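Local atomic coordinates of malate dehydrogenase (Aeropyrum pernix, PDB entry 2D4A), a protein that catalyses the reversible oxidation of (S)-malate to oxaloacetate with either NAD or NADP as the coenzyme. Residues 1-6 and 25-30; 69-74 and 110-115; 147-152 and 201-206. One frame throughout, in Å; residues are numbered along the deposited sequence.

Interaction 1: 1-6 and 25-30; sequences MITILG and DLLLIA
Ile2 to Leu5 pair in parallel register with Leu26 to Ile29, their segment axes approaching to 4.6 Å at an angle of 20°. The bonding has the staggered pattern of parallel strands: Ile2 N gives to Asp25 O, Leu27 N to Ile2 O, Ile4 N to Leu27 O, Ile29 N to Ile4 O and finally Gly6 N to Ile29 O at 2.9 Å.

On one face, Ile4 and Leu28 lie side by side and point the same way. The Leu28 methyl CD1 rests against Ile4, 3.6 Å from Ile4 CB and 3.7 Å from Ile4 CD1. Leu28 CG stands opposite its carbonyl carbon (chi1 -76°), and the chi2 turn brings CD1 back over its neighbour. Ile2 and Leu26 extend this apolar face, which helix 9-21 covers through Leu18, Ala15 and Met12.

The other face carries Thr3, Leu27, Leu5 and Ile29. Here the Thr3 methyl CG2 meets Ile29 CD1 at 4.0 Å, while Thr3 OG1 is turned to Ser68 OG, with which it hydrogen-bonds; threonine thus serves both a nonpolar and a polar neighbour. Nearer the N terminus, the bent chain of Met1 lays SD across Leu27 CB, and Asp25 OD1 takes the backbone NH of Arg55.

Branched and leucine side chains suit these positions because both faces are buried, and the five bonds across the contact, with those to the flanking segments, pair much of the buried backbone. The pairing holds the start of the beta-alpha-beta unit in place as far as Gly6, first glycine of the GxGxxG sequence, and so probably positions the dinucleotide-binding loop.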
loop_
_atom_site.group_PDB
_atom_site.type_symbol
_atom_site.label_atom_id
_atom_site.label_comp_id
_atom_site.label_asym_id
_atom_site.label_seq_id
_atom_site.Cartn_x
_atom_site.Cartn_y
_atom_site.Cartn_z
ATOM N N MET B 1 -14.650 -0.516 14.906
ATOM C CA MET B 1 -13.269 -0.088 15.054
ATOM C C MET B 1 -12.371 -1.119 15.735
ATOM O O MET B 1 -12.839 -2.154 16.212
ATOM C CB MET B 1 -13.199 1.220 15.837
ATOM C CG MET B 1 -13.693 1.113 17.257
ATOM S SD MET B 1 -13.036 2.457 18.239
ATOM C CE MET B 1 -13.420 3.866 17.198
ATOM N N ILE B 2 -11.074 -0.820 15.766
ATOM C CA ILE B 2 -10.073 -1.683 16.386
ATOM C C ILE B 2 -9.585 -1.041 17.678
ATOM O O ILE B 2 -9.015 0.060 17.662
ATOM C CB ILE B 2 -8.841 -1.873 15.477
ATOM C CG1 ILE B 2 -9.261 -2.450 14.126
ATOM C CG2 ILE B 2 -7.835 -2.787 16.149
ATOM C CD1 ILE B 2 -8.126 -2.519 13.114
ATOM N N THR B 3 -9.791 -1.728 18.796
ATOM C CA THR B 3 -9.350 -1.197 20.085
ATOM C C THR B 3 -8.031 -1.804 20.545
ATOM O O THR B 3 -7.871 -3.017 20.547
ATOM C CB THR B 3 -10.396 -1.455 21.184
ATOM O OG1 THR B 3 -11.615 -0.782 20.850
ATOM C CG2 THR B 3 -9.897 -0.944 22.516
ATOM N N ILE B 4 -7.077 -0.956 20.912
ATOM C CA ILE B 4 -5.810 -1.454 21.433
ATOM C C ILE B 4 -5.823 -1.183 22.938
ATOM O O ILE B 4 -6.048 -0.055 23.365
ATOM C CB ILE B 4 -4.561 -0.734 20.846
ATOM C CG1 ILE B 4 -4.384 -1.030 19.356
ATOM C CG2 ILE B 4 -3.313 -1.240 21.536
ATOM C CD1 ILE B 4 -3.447 -0.099 18.648
ATOM N N LEU B 5 -5.614 -2.221 23.739
ATOM C CA LEU B 5 -5.556 -2.069 25.191
ATOM C C LEU B 5 -4.090 -2.109 25.579
ATOM O O LEU B 5 -3.494 -3.186 25.633
ATOM C CB LEU B 5 -6.279 -3.220 25.887
ATOM C CG LEU B 5 -7.762 -2.996 26.173
ATOM C CD1 LEU B 5 -8.356 -2.215 25.030
ATOM C CD2 LEU B 5 -8.479 -4.322 26.379
ATOM N N GLY B 6 -3.505 -0.878 25.852
ATOM C CA GLY B 6 -2.117 -0.882 26.177
ATOM C C GLY B 6 -1.430 0.439 26.308
ATOM O O GLY B 6 -0.903 0.787 27.375
ATOM N N ASP B 25 -10.924 2.396 11.896
ATOM C CA ASP B 25 -10.605 3.389 12.899
ATOM C C ASP B 25 -10.006 2.629 14.057
ATOM O O ASP B 25 -10.278 1.437 14.228
ATOM C CB ASP B 25 -11.857 4.124 13.357
ATOM C CG ASP B 25 -12.507 4.902 12.241
ATOM O OD1 ASP B 25 -11.785 5.341 11.309
ATOM O OD2 ASP B 25 -13.742 5.097 12.302
ATOM N N LEU B 26 -9.170 3.293 14.845
ATOM C CA LEU B 26 -8.587 2.602 15.983
ATOM C C LEU B 26 -8.611 3.481 17.223
ATOM O O LEU B 26 -8.333 4.673 17.156
ATOM C CB LEU B 26 -7.171 2.097 15.644
ATOM C CG LEU B 26 -5.958 3.015 15.548
ATOM C CD1 LEU B 26 -4.851 2.315 14.779
ATOM C CD2 LEU B 26 -6.343 4.287 14.854
ATOM N N LEU B 27 -8.998 2.873 18.344
ATOM C CA LEU B 27 -9.123 3.550 19.634
ATOM C C LEU B 27 -8.148 2.979 20.668
ATOM O O LEU B 27 -8.151 1.777 20.929
ATOM C CB LEU B 27 -10.565 3.395 20.139
ATOM C CG LEU B 27 -11.100 4.026 21.434
ATOM C CD1 LEU B 27 -11.435 2.947 22.437
ATOM C CD2 LEU B 27 -10.101 5.020 21.992
ATOM N N LEU B 28 -7.323 3.849 21.253
ATOM C CA LEU B 28 -6.344 3.454 22.267
ATOM C C LEU B 28 -6.870 3.637 23.688
ATOM O O LEU B 28 -7.356 4.714 24.037
ATOM C CB LEU B 28 -5.070 4.299 22.164
ATOM C CG LEU B 28 -4.001 4.124 21.091
ATOM C CD1 LEU B 28 -3.518 2.694 21.114
ATOM C CD2 LEU B 28 -4.550 4.498 19.732
ATOM N N ILE B 29 -6.753 2.603 24.516
ATOM C CA ILE B 29 -7.177 2.701 25.909
ATOM C C ILE B 29 -6.061 2.218 26.842
ATOM O O ILE B 29 -5.425 1.189 26.589
ATOM C CB ILE B 29 -8.466 1.885 26.185
ATOM C CG1 ILE B 29 -9.604 2.383 25.288
ATOM C CG2 ILE B 29 -8.889 2.046 27.642
ATOM C CD1 ILE B 29 -10.897 1.580 25.426
ATOM N N ALA B 30 -5.804 2.985 27.916
ATOM C CA ALA B 30 -4.807 2.684 28.932
ATOM C C ALA B 30 -5.197 3.405 30.220
ATOM O O ALA B 30 -5.863 4.438 30.190
ATOM C CB ALA B 30 -3.421 3.120 28.465
#

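Interaction 2: 69-74 and 110-115; sequences DIVLVT and AIVVIT
Val73 and Ile114 meet because their torsions send hydrocarbon branches to the same spot: Val73 holds CG1 anti to its own backbone N (chi1 177°), which places CG2 anti to the carbonyl carbon, while Ile114, bent at chi2 (-64°), swings CD1 back toward the neighbouring strand. That methyl comes closest to Val73 CB and to Val73 CG2, the latter 3.6 Å away, the two side chains lying alongside each other and pointing the same way. Met96 of helix 86-106 packs on both residues. With an alanine in place of Val73, the Ile114 methyl would probably lose the branches that flank it, opening a gap beneath the helix and setting CD1 free to turn.

The same face continues with Val71, whose CG2 meets Ala110 CB at 3.9 Å and whose CB meets Val112 CG1 at 3.9 Å; Ile103 of the helix lies over both valines. Beta-branched residues fit well here, since they are at home in extended chain and fill the space under a helix without long, flexible ends. The reverse face is equally nonpolar: Leu72 CD2 leans on Val113 CB at 4.0 Å, and Ile70 and Ile111 share Ile236 of helix 223-237.

Between the faces, parallel bonds join the strands, from Ile111 N to Asp69 O and Val71 N to Ile111 O (2.8 Å, N-H...O angle 171°) through Val113 N to Val71 O and Val73 N to Val113 O, ending with Thr115 N to Val73 O at 2.9 Å. At that end Thr74 turns its OG1 to Leu5 O in the adjoining strand, and its CG2 touches Thr115 OG1. Two parallel strands joined through a covering helix make the beta-alpha-beta unit of the Rossmann fold, with Thr115, a probable NADP-binding residue, just past the C-terminal end of strand 111-114.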
loop_
_atom_site.group_PDB
_atom_site.type_symbol
_atom_site.label_atom_id
_atom_site.label_comp_id
_atom_site.label_asym_id
_atom_site.label_seq_id
_atom_site.Cartn_x
_atom_site.Cartn_y
_atom_site.Cartn_z
ATOM N N ASP B 69 -15.069 -4.710 16.854
ATOM C CA ASP B 69 -15.064 -6.024 16.261
ATOM C C ASP B 69 -13.858 -6.787 16.799
ATOM O O ASP B 69 -13.935 -7.974 17.107
ATOM C CB ASP B 69 -14.971 -5.894 14.740
ATOM C CG ASP B 69 -16.131 -5.120 14.159
ATOM O OD1 ASP B 69 -16.187 -3.878 14.359
ATOM O OD2 ASP B 69 -17.005 -5.755 13.514
ATOM N N ILE B 70 -12.748 -6.071 16.921
ATOM C CA ILE B 70 -11.502 -6.642 17.391
ATOM C C ILE B 70 -10.902 -5.846 18.537
ATOM O O ILE B 70 -10.828 -4.613 18.488
ATOM C CB ILE B 70 -10.478 -6.683 16.254
ATOM C CG1 ILE B 70 -11.115 -7.372 15.040
ATOM C CG2 ILE B 70 -9.190 -7.366 16.727
ATOM C CD1 ILE B 70 -10.319 -7.266 13.762
ATOM N N VAL B 71 -10.477 -6.568 19.568
ATOM C CA VAL B 71 -9.841 -5.978 20.739
ATOM C C VAL B 71 -8.450 -6.590 20.841
ATOM O O VAL B 71 -8.316 -7.786 21.086
ATOM C CB VAL B 71 -10.617 -6.294 22.029
ATOM C CG1 VAL B 71 -9.804 -5.843 23.235
ATOM C CG2 VAL B 71 -11.967 -5.593 22.013
ATOM N N LEU B 72 -7.422 -5.772 20.645
ATOM C CA LEU B 72 -6.049 -6.251 20.711
ATOM C C LEU B 72 -5.470 -6.012 22.107
ATOM O O LEU B 72 -5.335 -4.871 22.542
ATOM C CB LEU B 72 -5.192 -5.542 19.652
ATOM C CG LEU B 72 -5.641 -5.624 18.180
ATOM C CD1 LEU B 72 -4.650 -4.873 17.311
ATOM C CD2 LEU B 72 -5.748 -7.067 17.725
ATOM N N VAL B 73 -5.139 -7.098 22.804
ATOM C CA VAL B 73 -4.581 -7.030 24.150
ATOM C C VAL B 73 -3.053 -7.121 24.118
ATOM O O VAL B 73 -2.467 -8.114 23.665
ATOM C CB VAL B 73 -5.171 -8.149 25.031
ATOM C CG1 VAL B 73 -4.536 -8.132 26.413
ATOM C CG2 VAL B 73 -6.680 -7.965 25.142
ATOM N N THR B 74 -2.427 -6.061 24.623
ATOM C CA THR B 74 -0.974 -5.906 24.659
ATOM C C THR B 74 -0.566 -5.269 25.986
ATOM O O THR B 74 0.605 -4.976 26.218
ATOM C CB THR B 74 -0.539 -4.967 23.544
ATOM O OG1 THR B 74 -1.026 -3.652 23.834
ATOM C CG2 THR B 74 -1.142 -5.401 22.207
ATOM N N ALA B 110 -16.889 -9.159 20.504
ATOM C CA ALA B 110 -15.577 -8.903 19.900
ATOM C C ALA B 110 -14.611 -10.090 19.860
ATOM O O ALA B 110 -14.767 -11.050 20.606
ATOM C CB ALA B 110 -14.909 -7.745 20.624
ATOM N N ILE B 111 -13.650 -10.050 18.936
ATOM C CA ILE B 111 -12.571 -11.064 18.836
ATOM C C ILE B 111 -11.348 -10.454 19.559
ATOM O O ILE B 111 -11.079 -9.272 19.423
ATOM C CB ILE B 111 -12.183 -11.430 17.415
ATOM C CG1 ILE B 111 -13.371 -11.916 16.567
ATOM C CG2 ILE B 111 -11.143 -12.572 17.416
ATOM C CD1 ILE B 111 -13.062 -12.182 15.111
ATOM N N VAL B 112 -10.828 -11.257 20.647
ATOM C CA VAL B 112 -9.664 -10.730 21.343
ATOM C C VAL B 112 -8.394 -11.444 20.938
ATOM O O VAL B 112 -8.394 -12.636 20.634
ATOM C CB VAL B 112 -9.840 -10.773 22.880
ATOM C CG1 VAL B 112 -11.044 -9.979 23.218
ATOM C CG2 VAL B 112 -10.011 -12.191 23.403
ATOM N N VAL B 113 -7.312 -10.659 20.826
ATOM C CA VAL B 113 -6.029 -11.289 20.414
ATOM C C VAL B 113 -4.996 -10.874 21.472
ATOM O O VAL B 113 -4.897 -9.665 21.743
ATOM C CB VAL B 113 -5.588 -10.879 19.017
ATOM C CG1 VAL B 113 -4.258 -11.531 18.606
ATOM C CG2 VAL B 113 -6.617 -11.227 17.936
ATOM N N ILE B 114 -4.372 -11.748 22.115
ATOM C CA ILE B 114 -3.410 -11.390 23.160
ATOM C C ILE B 114 -1.977 -11.500 22.644
ATOM O O ILE B 114 -1.679 -12.379 21.839
ATOM C CB ILE B 114 -3.524 -12.346 24.368
ATOM C CG1 ILE B 114 -4.999 -12.676 24.644
ATOM C CG2 ILE B 114 -2.850 -11.736 25.588
ATOM C CD1 ILE B 114 -5.829 -11.493 25.057
ATOM N N THR B 115 -1.102 -10.600 23.093
ATOM C CA THR B 115 0.319 -10.650 22.721
ATOM C C THR B 115 1.119 -10.901 24.003
ATOM O O THR B 115 2.206 -11.466 23.968
ATOM C CB THR B 115 0.871 -9.329 22.099
ATOM O OG1 THR B 115 0.726 -8.266 23.042
ATOM C CG2 THR B 115 0.159 -8.967 20.811
#

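Interaction 3: 147-152 and 201-206; sequences ARMAYY and EVVSET
Tyr152 and Glu205 meet where helix 142-157 packs against helix 196-207 in the C-terminal alpha/beta domain of the lactate/malate dehydrogenase family. The segments' axes come within 8.9 Å and cross at 133°, an obliquely antiparallel pair.

The aromatic contact is a CH-pi interaction. Glu205 CB stands over the centre of the Tyr152 ring, 3.5 Å from its centroid and only 6° off the normal, while the Tyr151 ring carbon CD1 lies over the opposite face, toward the rim. A tyrosine ring offers a broad surface for this aliphatic stem, and the glutamate carries its charge onward, where OE2 forms a long, weak ion pair with Lys212.

The apolar contacts lie beside it. Val202 CG1 fits against Tyr152 CB at 3.5 Å, and the bent chain of Met149 brings CE up against Thr206 OG1 and the Val202 carbonyl, with Val203 CG2 3.9 Å from CE. Methionine's flexible end suits this crossing, where it comes at about a right angle to Thr206; Pro178 packs on both Met149 and Val203.

Polar links come last. No direct hydrogen bond joins the two segments, but a water does: it accepts from Arg148 NH1, at the edge of the guanidinium and in its plane, and donates to Thr206 O. Arg148 probably binds substrate, as in relatives, and its side chain lies near His172, the probable proton acceptor. Thr206 keeps its hydroxyl inside its own helix, with OG1 giving to Val202 O at 2.7 Å from one face of that carbonyl while Thr206 N gives from the other.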
loop_
_atom_site.group_PDB
_atom_site.type_symbol
_atom_site.label_atom_id
_atom_site.label_comp_id
_atom_site.label_asym_id
_atom_site.label_seq_id
_atom_site.Cartn_x
_atom_site.Cartn_y
_atom_site.Cartn_z
ATOM N N ALA B 147 8.038 -16.622 11.177
ATOM C CA ALA B 147 8.756 -15.568 10.465
ATOM C C ALA B 147 10.226 -15.518 10.884
ATOM O O ALA B 147 11.109 -15.286 10.049
ATOM C CB ALA B 147 8.092 -14.212 10.713
ATOM N N ARG B 148 10.484 -15.726 12.175
ATOM C CA ARG B 148 11.857 -15.723 12.693
ATOM C C ARG B 148 12.618 -16.940 12.151
ATOM O O ARG B 148 13.787 -16.849 11.768
ATOM C CB ARG B 148 11.855 -15.732 14.235
ATOM C CG ARG B 148 11.570 -14.376 14.881
ATOM C CD ARG B 148 11.390 -14.527 16.382
ATOM N NE ARG B 148 11.278 -13.257 17.104
ATOM C CZ ARG B 148 10.840 -13.150 18.361
ATOM N NH1 ARG B 148 10.474 -14.229 19.028
ATOM N NH2 ARG B 148 10.770 -11.973 18.963
ATOM N N MET B 149 11.941 -18.081 12.123
ATOM C CA MET B 149 12.527 -19.304 11.609
ATOM C C MET B 149 12.886 -19.038 10.157
ATOM O O MET B 149 14.006 -19.303 9.723
ATOM C CB MET B 149 11.508 -20.432 11.691
ATOM C CG MET B 149 11.945 -21.717 11.032
ATOM S SD MET B 149 12.192 -23.012 12.246
ATOM C CE MET B 149 13.805 -22.547 12.877
ATOM N N ALA B 150 11.921 -18.496 9.418
ATOM C CA ALA B 150 12.092 -18.174 8.004
ATOM C C ALA B 150 13.241 -17.194 7.776
ATOM O O ALA B 150 14.002 -17.321 6.814
ATOM C CB ALA B 150 10.802 -17.597 7.455
ATOM N N TYR B 151 13.354 -16.220 8.674
ATOM C CA TYR B 151 14.395 -15.201 8.610
ATOM C C TYR B 151 15.792 -15.801 8.774
ATOM O O TYR B 151 16.717 -15.485 8.008
ATOM C CB TYR B 151 14.132 -14.143 9.686
ATOM C CG TYR B 151 15.223 -13.108 9.831
ATOM C CD1 TYR B 151 16.312 -13.328 10.683
ATOM C CD2 TYR B 151 15.190 -11.918 9.094
ATOM C CE1 TYR B 151 17.333 -12.394 10.795
ATOM C CE2 TYR B 151 16.213 -10.978 9.202
ATOM C CZ TYR B 151 17.275 -11.228 10.051
ATOM O OH TYR B 151 18.299 -10.326 10.148
ATOM N N TYR B 152 15.949 -16.674 9.765
ATOM C CA TYR B 152 17.245 -17.302 10.000
ATOM C C TYR B 152 17.637 -18.246 8.869
ATOM O O TYR B 152 18.788 -18.249 8.445
ATOM C CB TYR B 152 17.256 -18.010 11.366
ATOM C CG TYR B 152 17.275 -17.019 12.504
ATOM C CD1 TYR B 152 18.301 -16.085 12.603
ATOM C CD2 TYR B 152 16.226 -16.938 13.412
ATOM C CE1 TYR B 152 18.277 -15.084 13.567
ATOM C CE2 TYR B 152 16.188 -15.937 14.387
ATOM C CZ TYR B 152 17.215 -15.011 14.454
ATOM O OH TYR B 152 17.168 -13.978 15.370
ATOM N N GLU B 201 20.535 -25.225 14.597
ATOM C CA GLU B 201 21.219 -23.966 14.811
ATOM C C GLU B 201 20.153 -22.879 14.649
ATOM O O GLU B 201 19.977 -22.030 15.526
ATOM C CB GLU B 201 22.338 -23.807 13.778
ATOM C CG GLU B 201 23.525 -22.974 14.238
ATOM C CD GLU B 201 24.840 -23.481 13.655
ATOM O OE1 GLU B 201 25.189 -24.657 13.914
ATOM O OE2 GLU B 201 25.522 -22.709 12.940
ATOM N N VAL B 202 19.420 -22.936 13.540
ATOM C CA VAL B 202 18.361 -21.967 13.281
ATOM C C VAL B 202 17.220 -22.102 14.306
ATOM O O VAL B 202 16.565 -21.112 14.648
ATOM C CB VAL B 202 17.808 -22.101 11.828
ATOM C CG1 VAL B 202 18.584 -21.197 10.893
ATOM C CG2 VAL B 202 17.932 -23.527 11.347
ATOM N N VAL B 203 16.992 -23.318 14.804
ATOM C CA VAL B 203 15.946 -23.541 15.807
ATOM C C VAL B 203 16.367 -22.865 17.114
ATOM O O VAL B 203 15.519 -22.426 17.893
ATOM C CB VAL B 203 15.684 -25.067 16.064
ATOM C CG1 VAL B 203 14.691 -25.248 17.204
ATOM C CG2 VAL B 203 15.127 -25.727 14.803
ATOM N N SER B 204 17.674 -22.783 17.357
ATOM C CA SER B 204 18.174 -22.126 18.565
ATOM C C SER B 204 17.981 -20.621 18.423
ATOM O O SER B 204 17.449 -19.961 19.323
ATOM C CB SER B 204 19.658 -22.427 18.785
ATOM O OG SER B 204 19.845 -23.750 19.258
ATOM N N GLU B 205 18.423 -20.090 17.282
ATOM C CA GLU B 205 18.296 -18.664 16.986
ATOM C C GLU B 205 16.848 -18.218 17.135
ATOM O O GLU B 205 16.575 -17.119 17.610
ATOM C CB GLU B 205 18.742 -18.363 15.552
ATOM C CG GLU B 205 20.216 -18.582 15.266
ATOM C CD GLU B 205 21.138 -17.645 16.033
ATOM O OE1 GLU B 205 22.356 -17.651 15.739
ATOM O OE2 GLU B 205 20.660 -16.905 16.925
ATOM N N THR B 206 15.931 -19.085 16.713
ATOM C CA THR B 206 14.500 -18.806 16.758
ATOM C C THR B 206 13.922 -18.855 18.169
ATOM O O THR B 206 13.260 -17.913 18.614
ATOM C CB THR B 206 13.725 -19.795 15.870
ATOM O OG1 THR B 206 14.227 -19.719 14.531
ATOM C CG2 THR B 206 12.247 -19.463 15.870
HETATM O O HOH W 1 10.321 -16.983 18.396
#

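In the fold
From the N terminus, strand 2-5 leads through helix 9-21 to strand 26-29, and interaction 1 closes this first loop. Interaction 2 then closes a longer one, from strand 70-73 through helix 86-106 to strand 111-114. Interaction 3 closes the last loop, the 48 residues between its segments on helices 142-157 and 196-207. The three follow in series, with no nesting or crossing. Interactions 1 and 2 share one six-stranded parallel sheet: strands 2-5 and 70-73 are neighbours, probably bonded through Leu72 with Thr3 and Leu5. Interaction 3 belongs to the other domain, its centre about 27 Å from that of interaction 2; it carries Arg148, a probable substrate residue, whereas the first two lie in the coenzyme-binding domain.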